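Local coordinates for CrtC domain-containing protein (Fusarium vanettenii 77-13-4, PDB 7A0Q), which probably catalyses the hydration of kievitone, an isoflavonoid phytoalexin, and is built from two lipocalin-like domains, at residues Ser33-Thr38 and Tyr151-Gly156; Asn98-Tyr103 and Thr303-Leu308; Leu224-Thr229 and Ile322-Asn327. All coordinates share one frame; numbering follows the deposited sequence.

Contact 1: Ser33-Thr38 and Tyr151-Gly156; sequences SKTTGT and YDATTG
Ser33 and Thr35 hold an irregular piece of the N-terminal chain against the loop that follows strand 145-152, in a polar contact made almost wholly to backbone carbonyls and only partly buried. Ser33 N donates to Thr154 O at 2.9 Å in a nearly straight bond, with an angle of 173° at the hydrogen. The nitrogen stands well above the carbonyl plane of Thr154, so the bond is not made along a lone pair. Thr35 supplies the second bond, its OG1 donating to Ala153 O at 2.7 Å. With chi1 at -42°, the hydroxyl lies beside the backbone N of Thr35, while the methyl CG2 lies 3.7 Å from Thr155 O. The same carbonyl of Thr155 receives Thr35 CA in a C-H...O contact of 3.3 Å with an angle of 167°. These carbonyls are presented by two consecutive inverse gamma turns centred on Ala153 and Thr154, which bend the chain directly after the strand in the N-terminal lipocalin domain. The first turn is closed by Thr154 N to Asp152 O and the second, weakly, by Thr155 N to Ala153 O, so Ala153 O serves both a turn and Thr35. A water takes the N-H of Gly156 at 3.0 Å, though its link to Ser33 OG is doubtful. The hydroxyls of Thr154 and Thr155 bond to Glu31, the former to its backbone O and the latter to its OE1, which fastens the preceding part of the N-terminal chain as well; Thr155 OG1 is also bonded to Ser180 N. Leu178 of strand 171-189 touches Thr35, Ala153 and Thr155, and the backbone of Thr35 is also bonded to that of Ala157.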
ATOM      1  N   SER A  33       3.917  -2.837  18.831  0.59 23.29           N
ATOM      2  CA  SER A  33       3.593  -1.594  19.514  0.59 24.87           C
ATOM      3  C   SER A  33       2.089  -1.346  19.471  0.59 24.25           C
ATOM      4  O   SER A  33       1.321  -2.099  18.864  0.59 24.95           O
ATOM      5  CB  SER A  33       4.351  -0.420  18.888  0.59 28.51           C
ATOM      6  OG  SER A  33       4.447  -0.578  17.488  0.59 25.86           O
ATOM      7  N   LYS A  34       1.676  -0.263  20.122  1.00 27.13           N
ATOM      8  CA  LYS A  34       0.274   0.129  20.144  1.00 23.73           C
ATOM      9  C   LYS A  34      -0.050   0.940  18.894  1.00 19.93           C
ATOM     10  O   LYS A  34       0.759   1.757  18.449  1.00 21.62           O
ATOM     11  CB  LYS A  34      -0.037   0.940  21.403  1.00 28.08           C
ATOM     12  CG  LYS A  34       0.503   0.291  22.685  1.00 27.75           C
ATOM     13  CD  LYS A  34      -0.011  -1.142  22.812  1.00 34.38           C
ATOM     14  CE  LYS A  34      -0.622  -1.410  24.180  1.00 42.99           C
ATOM     15  NZ  LYS A  34      -1.814  -2.299  24.084  1.00 42.93           N
ATOM     16  N   THR A  35      -1.256   0.740  18.353  1.00 19.26           N
ATOM     17  CA  THR A  35      -1.594   1.270  17.027  1.00 20.25           C
ATOM     18  C   THR A  35      -1.600   2.797  17.002  1.00 20.03           C
ATOM     19  O   THR A  35      -1.137   3.415  16.031  1.00 22.01           O
ATOM     20  CB  THR A  35      -2.958   0.729  16.577  1.00 19.80           C
ATOM     21  OG1 THR A  35      -3.060  -0.668  16.898  1.00 22.83           O
ATOM     22  CG2 THR A  35      -3.128   0.893  15.078  1.00 22.21           C
ATOM     23  N   THR A  36      -2.137   3.433  18.038  1.00 21.96           N
ATOM     24  CA  THR A  36      -2.208   4.884  18.086  1.00 17.59           C
ATOM     25  C   THR A  36      -1.226   5.472  19.088  1.00 19.34           C
ATOM     26  O   THR A  36      -1.279   6.674  19.367  1.00 22.25           O
ATOM     27  CB  THR A  36      -3.639   5.343  18.395  1.00 24.42           C
ATOM     28  OG1 THR A  36      -4.177   4.550  19.460  1.00 26.00           O
ATOM     29  CG2 THR A  36      -4.523   5.174  17.159  1.00 25.31           C
ATOM     30  N   GLY A  37      -0.343   4.640  19.641  1.00 20.30           N
ATOM     31  CA  GLY A  37       0.730   5.125  20.492  1.00 18.87           C
ATOM     32  C   GLY A  37       0.211   5.845  21.718  1.00 22.53           C
ATOM     33  O   GLY A  37      -0.648   5.350  22.452  1.00 20.58           O
ATOM     34  N   THR A  38       0.727   7.046  21.945  1.00 21.14           N
ATOM     35  CA  THR A  38       0.320   7.839  23.095  1.00 16.75           C
ATOM     36  C   THR A  38      -1.017   8.554  22.902  1.00 19.35           C
ATOM     37  O   THR A  38      -1.565   9.071  23.886  1.00 19.31           O
ATOM     38  CB  THR A  38       1.390   8.886  23.402  1.00 22.90           C
ATOM     39  OG1 THR A  38       1.421   9.828  22.327  1.00 22.11           O
ATOM     40  CG2 THR A  38       2.764   8.245  23.532  1.00 27.87           C
ATOM     41  N   TYR A 151      -3.820 -10.351   9.894  1.00 15.69           N
ATOM     42  CA  TYR A 151      -2.813  -9.472  10.470  1.00 13.09           C
ATOM     43  C   TYR A 151      -3.416  -8.677  11.618  1.00 14.24           C
ATOM     44  O   TYR A 151      -4.630  -8.471  11.705  1.00 16.55           O
ATOM     45  CB  TYR A 151      -2.161  -8.542   9.414  1.00 15.16           C
ATOM     46  CG  TYR A 151      -3.103  -8.044   8.342  1.00 15.89           C
ATOM     47  CD1 TYR A 151      -3.423  -8.837   7.245  1.00 15.13           C
ATOM     48  CD2 TYR A 151      -3.683  -6.781   8.436  1.00 14.71           C
ATOM     49  CE1 TYR A 151      -4.310  -8.392   6.274  1.00 16.32           C
ATOM     50  CE2 TYR A 151      -4.566  -6.333   7.472  1.00 12.95           C
ATOM     51  CZ  TYR A 151      -4.868  -7.137   6.394  1.00 14.87           C
ATOM     52  OH  TYR A 151      -5.752  -6.691   5.438  1.00 15.00           O
ATOM     53  N   ASP A 152      -2.529  -8.261  12.516  1.00 15.64           N
ATOM     54  CA  ASP A 152      -2.865  -7.645  13.795  1.00 16.87           C
ATOM     55  C   ASP A 152      -2.062  -6.352  13.873  1.00 15.37           C
ATOM     56  O   ASP A 152      -0.833  -6.378  13.740  1.00 18.73           O
ATOM     57  CB  ASP A 152      -2.517  -8.615  14.936  1.00 16.25           C
ATOM     58  CG  ASP A 152      -2.769  -8.055  16.330  1.00 22.23           C
ATOM     59  OD1 ASP A 152      -3.145  -6.874  16.483  1.00 21.47           O
ATOM     60  OD2 ASP A 152      -2.585  -8.829  17.305  1.00 24.17           O
ATOM     61  N   ALA A 153      -2.755  -5.229  14.070  1.00 16.35           N
ATOM     62  CA  ALA A 153      -2.158  -3.903  13.896  1.00 16.69           C
ATOM     63  C   ALA A 153      -1.286  -3.512  15.093  1.00 21.77           C
ATOM     64  O   ALA A 153      -1.466  -2.470  15.723  1.00 20.85           O
ATOM     65  CB  ALA A 153      -3.249  -2.872  13.652  1.00 21.39           C
ATOM     66  N   THR A 154      -0.293  -4.364  15.361  1.00 18.76           N
ATOM     67  CA  THR A 154       0.713  -4.169  16.398  1.00 19.12           C
ATOM     68  C   THR A 154       1.775  -3.154  15.980  1.00 17.23           C
ATOM     69  O   THR A 154       2.972  -3.403  16.136  1.00 18.40           O
ATOM     70  CB  THR A 154       1.368  -5.522  16.702  1.00 18.77           C
ATOM     71  OG1 THR A 154       2.106  -5.948  15.539  1.00 24.61           O
ATOM     72  CG2 THR A 154       0.319  -6.550  17.044  1.00 26.36           C
ATOM     73  N   THR A 155       1.351  -2.006  15.445  1.00 16.80           N
ATOM     74  CA  THR A 155       2.260  -1.142  14.706  1.00 14.74           C
ATOM     75  C   THR A 155       1.721   0.287  14.745  1.00 13.69           C
ATOM     76  O   THR A 155       0.514   0.505  14.589  1.00 16.23           O
ATOM     77  CB  THR A 155       2.420  -1.656  13.263  1.00 15.29           C
ATOM     78  OG1 THR A 155       3.389  -0.873  12.557  1.00 15.34           O
ATOM     79  CG2 THR A 155       1.068  -1.664  12.505  1.00 14.64           C
ATOM     80  N   GLY A 156       2.615   1.245  14.984  1.00 15.18           N
ATOM     81  CA  GLY A 156       2.200   2.642  15.098  1.00 15.06           C
ATOM     82  C   GLY A 156       1.712   3.205  13.765  1.00 13.25           C
ATOM     83  O   GLY A 156       2.374   3.057  12.731  1.00 14.15           O
TER
HETATM   84  O   HOH W   1       5.160   1.601  16.461  1.00 28.55           O

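Contact 2: Asn98-Tyr103 and Thr303-Leu308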
ATOM      1  N   ASN A  98      11.134 -14.264  -9.216  1.00 28.51           N
ATOM      2  CA  ASN A  98      10.377 -13.184  -9.852  1.00 27.92           C
ATOM      3  C   ASN A  98       9.036 -13.640 -10.413  1.00 25.59           C
ATOM      4  O   ASN A  98       8.376 -12.856 -11.110  1.00 25.27           O
ATOM      5  CB  ASN A  98      11.163 -12.481 -10.968  1.00 25.30           C
ATOM      6  CG  ASN A  98      12.366 -11.722 -10.447  1.00 29.91           C
ATOM      7  OD1 ASN A  98      12.431 -11.361  -9.270  1.00 34.59           O
ATOM      8  ND2 ASN A  98      13.332 -11.480 -11.323  1.00 40.30           N
ATOM      9  N   GLU A  99       8.599 -14.867 -10.132  1.00 27.15           N
ATOM     10  CA  GLU A  99       7.307 -15.311 -10.640  1.00 28.46           C
ATOM     11  C   GLU A  99       6.190 -14.458 -10.052  1.00 23.47           C
ATOM     12  O   GLU A  99       6.116 -14.266  -8.835  1.00 24.82           O
ATOM     13  CB  GLU A  99       7.069 -16.787 -10.316  1.00 28.86           C
ATOM     14  CG  GLU A  99       5.781 -17.327 -10.939  1.00 28.59           C
ATOM     15  CD  GLU A  99       5.530 -18.796 -10.631  1.00 31.30           C
ATOM     16  OE1 GLU A  99       4.386 -19.256 -10.832  1.00 29.28           O
ATOM     17  OE2 GLU A  99       6.468 -19.489 -10.184  1.00 35.37           O
ATOM     18  N   TYR A 100       5.312 -13.963 -10.922  1.00 25.27           N
ATOM     19  CA  TYR A 100       4.321 -12.961 -10.550  1.00 21.75           C
ATOM     20  C   TYR A 100       2.968 -13.340 -11.130  1.00 24.33           C
ATOM     21  O   TYR A 100       2.876 -13.711 -12.303  1.00 25.13           O
ATOM     22  CB  TYR A 100       4.766 -11.584 -11.051  1.00 25.00           C
ATOM     23  CG  TYR A 100       3.759 -10.459 -10.906  1.00 22.66           C
ATOM     24  CD1 TYR A 100       3.570  -9.817  -9.687  1.00 22.99           C
ATOM     25  CD2 TYR A 100       3.029 -10.006 -12.005  1.00 22.68           C
ATOM     26  CE1 TYR A 100       2.670  -8.768  -9.562  1.00 20.07           C
ATOM     27  CE2 TYR A 100       2.122  -8.955 -11.889  1.00 22.98           C
ATOM     28  CZ  TYR A 100       1.943  -8.344 -10.663  1.00 21.95           C
ATOM     29  OH  TYR A 100       1.041  -7.306 -10.536  1.00 20.63           O
ATOM     30  N   HIS A 101       1.925 -13.253 -10.306  1.00 22.10           N
ATOM     31  CA  HIS A 101       0.559 -13.508 -10.739  1.00 20.78           C
ATOM     32  C   HIS A 101      -0.341 -12.408 -10.208  1.00 22.87           C
ATOM     33  O   HIS A 101      -0.141 -11.926  -9.090  1.00 20.87           O
ATOM     34  CB  HIS A 101       0.069 -14.865 -10.248  1.00 23.16           C
ATOM     35  CG  HIS A 101       0.862 -16.011 -10.792  1.00 28.39           C
ATOM     36  ND1 HIS A 101       0.639 -16.538 -12.046  1.00 29.83           N
ATOM     37  CD2 HIS A 101       1.904 -16.700 -10.272  1.00 28.07           C
ATOM     38  CE1 HIS A 101       1.497 -17.518 -12.266  1.00 28.76           C
ATOM     39  NE2 HIS A 101       2.277 -17.635 -11.207  1.00 29.31           N
ATOM     40  N   GLN A 102      -1.334 -12.021 -11.006  1.00 22.07           N
ATOM     41  CA  GLN A 102      -2.245 -10.954 -10.617  1.00 18.61           C
ATOM     42  C   GLN A 102      -3.598 -11.166 -11.274  1.00 20.06           C
ATOM     43  O   GLN A 102      -3.716 -11.836 -12.303  1.00 21.47           O
ATOM     44  CB  GLN A 102      -1.702  -9.571 -11.002  1.00 19.97           C
ATOM     45  CG  GLN A 102      -1.325  -9.403 -12.481  1.00 19.67           C
ATOM     46  CD  GLN A 102      -2.512  -9.148 -13.398  1.00 24.06           C
ATOM     47  OE1 GLN A 102      -3.470  -8.468 -13.030  1.00 22.17           O
ATOM     48  NE2 GLN A 102      -2.450  -9.703 -14.607  1.00 26.68           N
ATOM     49  N   TYR A 103      -4.616 -10.548 -10.684  1.00 18.46           N
ATOM     50  CA  TYR A 103      -5.919 -10.460 -11.328  1.00 18.08           C
ATOM     51  C   TYR A 103      -6.687  -9.279 -10.758  1.00 20.41           C
ATOM     52  O   TYR A 103      -6.369  -8.765  -9.680  1.00 17.94           O
ATOM     53  CB  TYR A 103      -6.731 -11.751 -11.154  1.00 20.55           C
ATOM     54  CG  TYR A 103      -7.305 -11.933  -9.764  1.00 17.70           C
ATOM     55  CD1 TYR A 103      -6.538 -12.492  -8.750  1.00 18.94           C
ATOM     56  CD2 TYR A 103      -8.604 -11.550  -9.470  1.00 21.69           C
ATOM     57  CE1 TYR A 103      -7.052 -12.669  -7.484  1.00 18.00           C
ATOM     58  CE2 TYR A 103      -9.134 -11.729  -8.198  1.00 23.80           C
ATOM     59  CZ  TYR A 103      -8.348 -12.287  -7.212  1.00 18.66           C
ATOM     60  OH  TYR A 103      -8.856 -12.468  -5.944  1.00 20.37           O
ATOM     61  N   THR A 303      11.411  -6.184 -10.197  1.00 24.39           N
ATOM     62  CA  THR A 303      11.285  -6.873 -11.471  1.00 27.49           C
ATOM     63  C   THR A 303      10.317  -6.080 -12.338  1.00 28.44           C
ATOM     64  O   THR A 303       9.527  -5.275 -11.838  1.00 27.68           O
ATOM     65  CB  THR A 303      10.823  -8.324 -11.284  1.00 28.66           C
ATOM     66  OG1 THR A 303      11.033  -9.050 -12.499  1.00 28.86           O
ATOM     67  CG2 THR A 303       9.341  -8.387 -10.909  1.00 23.97           C
ATOM     68  N   GLU A 304      10.399  -6.303 -13.653  1.00 24.57           N
ATOM     69  CA  GLU A 304       9.739  -5.411 -14.607  1.00 22.89           C
ATOM     70  C   GLU A 304       8.218  -5.486 -14.500  1.00 24.10           C
ATOM     71  O   GLU A 304       7.547  -4.464 -14.319  1.00 24.69           O
ATOM     72  CB  GLU A 304      10.184  -5.733 -16.039  1.00 27.69           C
ATOM     73  CG  GLU A 304      11.631  -5.391 -16.360  1.00 29.22           C
ATOM     74  CD  GLU A 304      12.615  -6.411 -15.809  1.00 39.71           C
ATOM     75  OE1 GLU A 304      12.171  -7.473 -15.324  1.00 36.15           O
ATOM     76  OE2 GLU A 304      13.836  -6.154 -15.866  1.00 46.85           O
ATOM     77  N   ASP A 305       7.653  -6.682 -14.647  1.00 24.18           N
ATOM     78  CA  ASP A 305       6.202  -6.861 -14.689  1.00 24.43           C
ATOM     79  C   ASP A 305       5.670  -6.999 -13.264  1.00 20.70           C
ATOM     80  O   ASP A 305       5.821  -8.044 -12.627  1.00 23.09           O
ATOM     81  CB  ASP A 305       5.840  -8.076 -15.538  1.00 25.70           C
ATOM     82  CG  ASP A 305       4.337  -8.337 -15.591  1.00 30.77           C
ATOM     83  OD1 ASP A 305       3.544  -7.480 -15.140  1.00 27.19           O
ATOM     84  OD2 ASP A 305       3.949  -9.413 -16.097  1.00 32.26           O
ATOM     85  N   GLN A 306       5.040  -5.936 -12.766  1.00 20.81           N
ATOM     86  CA  GLN A 306       4.288  -5.967 -11.508  1.00 22.09           C
ATOM     87  C   GLN A 306       3.018  -5.137 -11.658  1.00 20.76           C
ATOM     88  O   GLN A 306       2.665  -4.328 -10.795  1.00 20.96           O
ATOM     89  CB  GLN A 306       5.128  -5.471 -10.331  1.00 20.68           C
ATOM     90  CG  GLN A 306       6.461  -6.191 -10.157  1.00 21.10           C
ATOM     91  CD  GLN A 306       7.168  -5.807  -8.875  1.00 21.35           C
ATOM     92  OE1 GLN A 306       6.755  -6.195  -7.789  1.00 20.64           O
ATOM     93  NE2 GLN A 306       8.234  -5.018  -8.996  1.00 20.16           N
ATOM     94  N   GLU A 307       2.307  -5.341 -12.769  1.00 19.49           N
ATOM     95  CA  GLU A 307       1.128  -4.555 -13.116  1.00 18.25           C
ATOM     96  C   GLU A 307      -0.154  -5.351 -12.896  1.00 21.57           C
ATOM     97  O   GLU A 307      -0.324  -6.441 -13.458  1.00 21.10           O
ATOM     98  CB  GLU A 307       1.197  -4.083 -14.567  1.00 17.83           C
ATOM     99  CG  GLU A 307       0.018  -3.205 -14.943  1.00 20.77           C
ATOM    100  CD  GLU A 307      -0.018  -2.892 -16.429  1.00 21.73           C
ATOM    101  OE1 GLU A 307       0.379  -3.766 -17.231  1.00 25.69           O
ATOM    102  OE2 GLU A 307      -0.447  -1.776 -16.776  1.00 22.14           O
ATOM    103  N   LEU A 308      -1.056  -4.794 -12.092  1.00 19.00           N
ATOM    104  CA  LEU A 308      -2.430  -5.271 -12.009  1.00 19.58           C
ATOM    105  C   LEU A 308      -3.189  -4.737 -13.215  1.00 22.30           C
ATOM    106  O   LEU A 308      -3.315  -3.520 -13.375  1.00 19.95           O
ATOM    107  CB  LEU A 308      -3.083  -4.789 -10.712  1.00 21.27           C
ATOM    108  CG  LEU A 308      -2.310  -5.037  -9.413  1.00 21.15           C
ATOM    109  CD1 LEU A 308      -3.002  -4.402  -8.226  1.00 23.27           C
ATOM    110  CD2 LEU A 308      -2.190  -6.512  -9.191  1.00 21.43           C
TER
HETATM  111  O   HOH W   2       7.200 -10.445 -13.176  1.00 36.81           O
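The Tyr100 ring has Asp305 O and Gln306 CA over one face, both 3.4 Å above its plane and displaced toward the rim, while Glu307 O lies at its edge, in the ring plane. Gln306 CA makes a CH-pi contact, 3.8 Å from the ring centroid and 25° off the normal. The ring thus rests on backbone rather than on a side-chain plane: the Gln306 amide stands nearly perpendicular to it, with OE1 bonded to Phe321 N. Tyr100 reaches this place because CG is anti to the backbone N (chi1 172°), sending the ring out from strand 100-107 across residues 305-307. The hydroxyl end comes closest of all, with Tyr100 OH 3.1 Å from Gln306 C. On Leu308 the methyl CD2 also reaches this oxygen, 3.6 Å from Tyr100 OH.

Further along, Gln102 takes up the contact with its aliphatic part. Its CB meets Leu308 CD2 at 3.6 Å, and its CG approaches Glu307 O to 3.3 Å. The chain then bends at chi2, bringing OE1 to the backbone N of Val309. Where the segments begin, the side chains of Asn98 and Thr303 lie alongside one another, pointing opposite ways, with ND2 of Asn98 3.5 Å from OG1 of Thr303. A water donates to Asp305 O at 2.8 Å and, weakly, to Asn98 O. The two segments run in nearly the same direction, yet no backbone hydrogen bond joins them; strand 100-107 pairs with 86-94, and strand 295-308 with 317-328. Leu93 and Arg89 of strand 86-94 also touch Gln306 and Leu308. Such packing of strand side chains on the backbone of a neighbouring domain joins the N-terminal lipocalin domain to the lipocalin-like barrel in this two-domain CrtC-family protein.

Contact 3: Leu224-Thr229 and Ile322-Asn327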
ATOM      1  N   LEU A 224       7.724   3.086   2.123  1.00 15.80           N
ATOM      2  CA  LEU A 224       9.128   2.745   2.342  1.00 15.93           C
ATOM      3  C   LEU A 224       9.404   2.280   3.767  1.00 15.37           C
ATOM      4  O   LEU A 224       8.907   2.863   4.740  1.00 16.93           O
ATOM      5  CB  LEU A 224      10.045   3.930   2.011  1.00 16.11           C
ATOM      6  CG  LEU A 224       9.831   4.566   0.634  1.00 19.86           C
ATOM      7  CD1 LEU A 224      10.769   5.761   0.454  1.00 20.79           C
ATOM      8  CD2 LEU A 224       9.985   3.538  -0.512  1.00 16.89           C
ATOM      9  N   HIS A 225      10.252   1.256   3.875  1.00 16.59           N
ATOM     10  CA  HIS A 225      10.750   0.727   5.141  1.00 16.81           C
ATOM     11  C   HIS A 225      12.270   0.823   5.166  1.00 16.63           C
ATOM     12  O   HIS A 225      12.927   0.538   4.161  1.00 18.69           O
ATOM     13  CB  HIS A 225      10.343  -0.739   5.340  1.00 17.90           C
ATOM     14  CG  HIS A 225       8.869  -0.968   5.235  1.00 16.16           C
ATOM     15  ND1 HIS A 225       8.055  -1.093   6.338  1.00 17.87           N
ATOM     16  CD2 HIS A 225       8.057  -1.029   4.154  1.00 16.91           C
ATOM     17  CE1 HIS A 225       6.801  -1.255   5.942  1.00 14.16           C
ATOM     18  NE2 HIS A 225       6.776  -1.206   4.619  1.00 16.64           N
ATOM     19  N   ILE A 226      12.815   1.237   6.309  1.00 17.77           N
ATOM     20  CA  ILE A 226      14.266   1.299   6.513  1.00 20.55           C
ATOM     21  C   ILE A 226      14.593   0.415   7.712  1.00 20.71           C
ATOM     22  O   ILE A 226      14.514   0.870   8.863  1.00 21.96           O
ATOM     23  CB  ILE A 226      14.752   2.744   6.713  1.00 21.82           C
ATOM     24  CG1 ILE A 226      14.360   3.594   5.503  1.00 19.26           C
ATOM     25  CG2 ILE A 226      16.280   2.774   6.921  1.00 22.34           C
ATOM     26  CD1 ILE A 226      14.607   5.091   5.680  1.00 21.72           C
ATOM     27  N   PRO A 227      14.936  -0.857   7.484  1.00 21.87           N
ATOM     28  CA  PRO A 227      15.016  -1.832   8.591  1.00 27.06           C
ATOM     29  C   PRO A 227      15.910  -1.445   9.760  1.00 25.99           C
ATOM     30  O   PRO A 227      15.651  -1.898  10.883  1.00 33.61           O
ATOM     31  CB  PRO A 227      15.536  -3.094   7.890  1.00 31.45           C
ATOM     32  CG  PRO A 227      14.998  -2.983   6.492  1.00 25.88           C
ATOM     33  CD  PRO A 227      14.975  -1.505   6.161  1.00 22.40           C
ATOM     34  N   SER A 228      16.935  -0.628   9.563  1.00 23.93           N
ATOM     35  CA  SER A 228      17.715  -0.275  10.749  1.00 38.39           C
ATOM     36  C   SER A 228      17.006   0.718  11.676  1.00 37.86           C
ATOM     37  O   SER A 228      17.567   1.071  12.721  1.00 34.52           O
ATOM     38  CB  SER A 228      19.071   0.288  10.327  1.00 32.27           C
ATOM     39  OG  SER A 228      18.917   1.436   9.505  1.00 40.19           O
ATOM     40  N   THR A 229      15.800   1.172  11.337  1.00 26.85           N
ATOM     41  CA  THR A 229      15.180   2.313  11.998  1.00 25.18           C
ATOM     42  C   THR A 229      13.694   2.062  12.189  1.00 20.30           C
ATOM     43  O   THR A 229      13.135   1.087  11.690  1.00 22.48           O
ATOM     44  CB  THR A 229      15.335   3.605  11.185  1.00 24.09           C
ATOM     45  OG1 THR A 229      14.480   3.535  10.033  1.00 19.01           O
ATOM     46  CG2 THR A 229      16.790   3.824  10.735  1.00 24.56           C
ATOM     47  N   ILE A 322       9.902  -2.803  -4.407  1.00 19.50           N
ATOM     48  CA  ILE A 322      11.072  -2.002  -4.755  1.00 17.67           C
ATOM     49  C   ILE A 322      12.118  -2.143  -3.658  1.00 19.31           C
ATOM     50  O   ILE A 322      11.803  -2.443  -2.501  1.00 17.76           O
ATOM     51  CB  ILE A 322      10.728  -0.503  -4.960  1.00 19.29           C
ATOM     52  CG1 ILE A 322      10.203   0.106  -3.653  1.00 19.39           C
ATOM     53  CG2 ILE A 322       9.734  -0.307  -6.113  1.00 17.41           C
ATOM     54  CD1 ILE A 322      10.029   1.630  -3.688  1.00 19.10           C
ATOM     55  N   THR A 323      13.380  -1.925  -4.027  1.00 21.07           N
ATOM     56  CA  THR A 323      14.462  -1.769  -3.067  1.00 19.99           C
ATOM     57  C   THR A 323      15.100  -0.406  -3.280  1.00 20.43           C
ATOM     58  O   THR A 323      14.925   0.225  -4.326  1.00 22.25           O
ATOM     59  CB  THR A 323      15.530  -2.869  -3.205  1.00 21.71           C
ATOM     60  OG1 THR A 323      16.103  -2.796  -4.516  1.00 24.25           O
ATOM     61  CG2 THR A 323      14.929  -4.259  -2.987  1.00 22.57           C
ATOM     62  N   PHE A 324      15.827   0.073  -2.274  1.00 20.56           N
ATOM     63  CA  PHE A 324      16.439   1.379  -2.437  1.00 21.84           C
ATOM     64  C   PHE A 324      17.668   1.502  -1.554  1.00 20.74           C
ATOM     65  O   PHE A 324      17.837   0.786  -0.563  1.00 25.41           O
ATOM     66  CB  PHE A 324      15.449   2.530  -2.152  1.00 23.52           C
ATOM     67  CG  PHE A 324      14.941   2.583  -0.733  1.00 21.50           C
ATOM     68  CD1 PHE A 324      13.776   1.916  -0.371  1.00 21.24           C
ATOM     69  CD2 PHE A 324      15.609   3.321   0.232  1.00 19.40           C
ATOM     70  CE1 PHE A 324      13.303   1.973   0.930  1.00 21.79           C
ATOM     71  CE2 PHE A 324      15.146   3.378   1.534  1.00 22.53           C
ATOM     72  CZ  PHE A 324      13.987   2.696   1.886  1.00 21.28           C
ATOM     73  N   SER A 325      18.532   2.424  -1.952  1.00 23.93           N
ATOM     74  CA  SER A 325      19.621   2.914  -1.135  1.00 25.86           C
ATOM     75  C   SER A 325      19.467   4.419  -1.005  1.00 24.94           C
ATOM     76  O   SER A 325      18.700   5.057  -1.732  1.00 27.24           O
ATOM     77  CB  SER A 325      20.985   2.567  -1.750  1.00 25.61           C
ATOM     78  OG  SER A 325      21.127   3.190  -3.015  1.00 29.15           O
ATOM     79  N   GLY A 326      20.207   4.985  -0.063  1.00 23.26           N
ATOM     80  CA  GLY A 326      20.232   6.425   0.080  1.00 25.02           C
ATOM     81  C   GLY A 326      20.888   6.816   1.384  1.00 28.44           C
ATOM     82  O   GLY A 326      21.675   6.056   1.947  1.00 26.37           O
ATOM     83  N   ASN A 327      20.561   8.016   1.846  1.00 25.84           N
ATOM     84  CA  ASN A 327      21.054   8.497   3.124  1.00 29.82           C
ATOM     85  C   ASN A 327      19.904   9.105   3.904  1.00 27.85           C
ATOM     86  O   ASN A 327      18.929   9.588   3.327  1.00 29.58           O
ATOM     87  CB  ASN A 327      22.181   9.537   2.965  1.00 33.09           C
ATOM     88  CG  ASN A 327      21.656  10.941   2.723  1.00 38.71           C
ATOM     89  OD1 ASN A 327      21.384  11.697   3.664  1.00 41.87           O
ATOM     90  ND2 ASN A 327      21.519  11.303   1.457  1.00 40.41           N
TER
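Residues 322-327 form one extended strand, whereas Leu224 and His225 belong to strand 218-225, and the chain goes on into a type I beta turn from Ile226 to Thr229. The closest pair of CA atoms, Leu224 and Ile322, is 8.8 Å apart, and no hydrogen bond crosses the gap. Within the turn, Ile226 O accepts both the backbone N of Thr229 and its OG1, the hydroxyl lying on a lone pair in the carbonyl plane at 2.9 Å.

Side chains bridge the distance, with Phe324 at their centre. Its CG sits between the backbone N and the carbonyl carbon (chi1 64°), which carries the ring across to the Leu224-Ile226 backbone. There Phe324 CZ comes 3.3 Å from His225 O. Ile226 CG1 meets Phe324 CZ at 3.7 Å, at the ring edge and near its plane, the two side chains crossing at about a right angle. Leu224 reaches the ring obliquely through CB and the methyl CD2, which are 4.0 and 3.9 Å from Phe324 CE1. The methyl CD2 of Leu224 also packs against Ile322 CD1 at 3.7 Å, so a single branch links Phe324 and Ile322. The touching residues are all buried, and the packing is apolar apart from the carbonyl of His225.

His225 has its polar ends bound by Gln223 and Lys232, and its ring meets Tyr64, His202 and Trp204 of the N-terminal half of the protein. Strand 331-343 lies between the two strands in the closed eight-stranded barrel, pairing His225 with Tyr336 on one side and Phe324 with Gly335 on the other. Leu224, Ile322 and Phe324 therefore pack within the barrel past this intervening strand, where Leu299 of neighbouring strand 295-308 touches all three.

Overall arrangement
Contact 3 is the buried one, an apolar cluster within the C-terminal barrel, whereas contacts 1 and 2 are partly buried and rely more on polar backbone atoms. Contact 1 ties a non-regular N-terminal piece to the N-terminal domain through hydrogen bonds to carbonyls; contact 2 joins the two domains by laying an aromatic ring on backbone. Contacts 2 and 3 share the barrel, since strands 295-308 and 317-328 are neighbours in it, and their nearest atoms are about 5 Å apart. Contacts 1 and 2 lie on opposite sides of the chain's centre, their own centres 30 Å apart, though both reach strands of the N-terminal half.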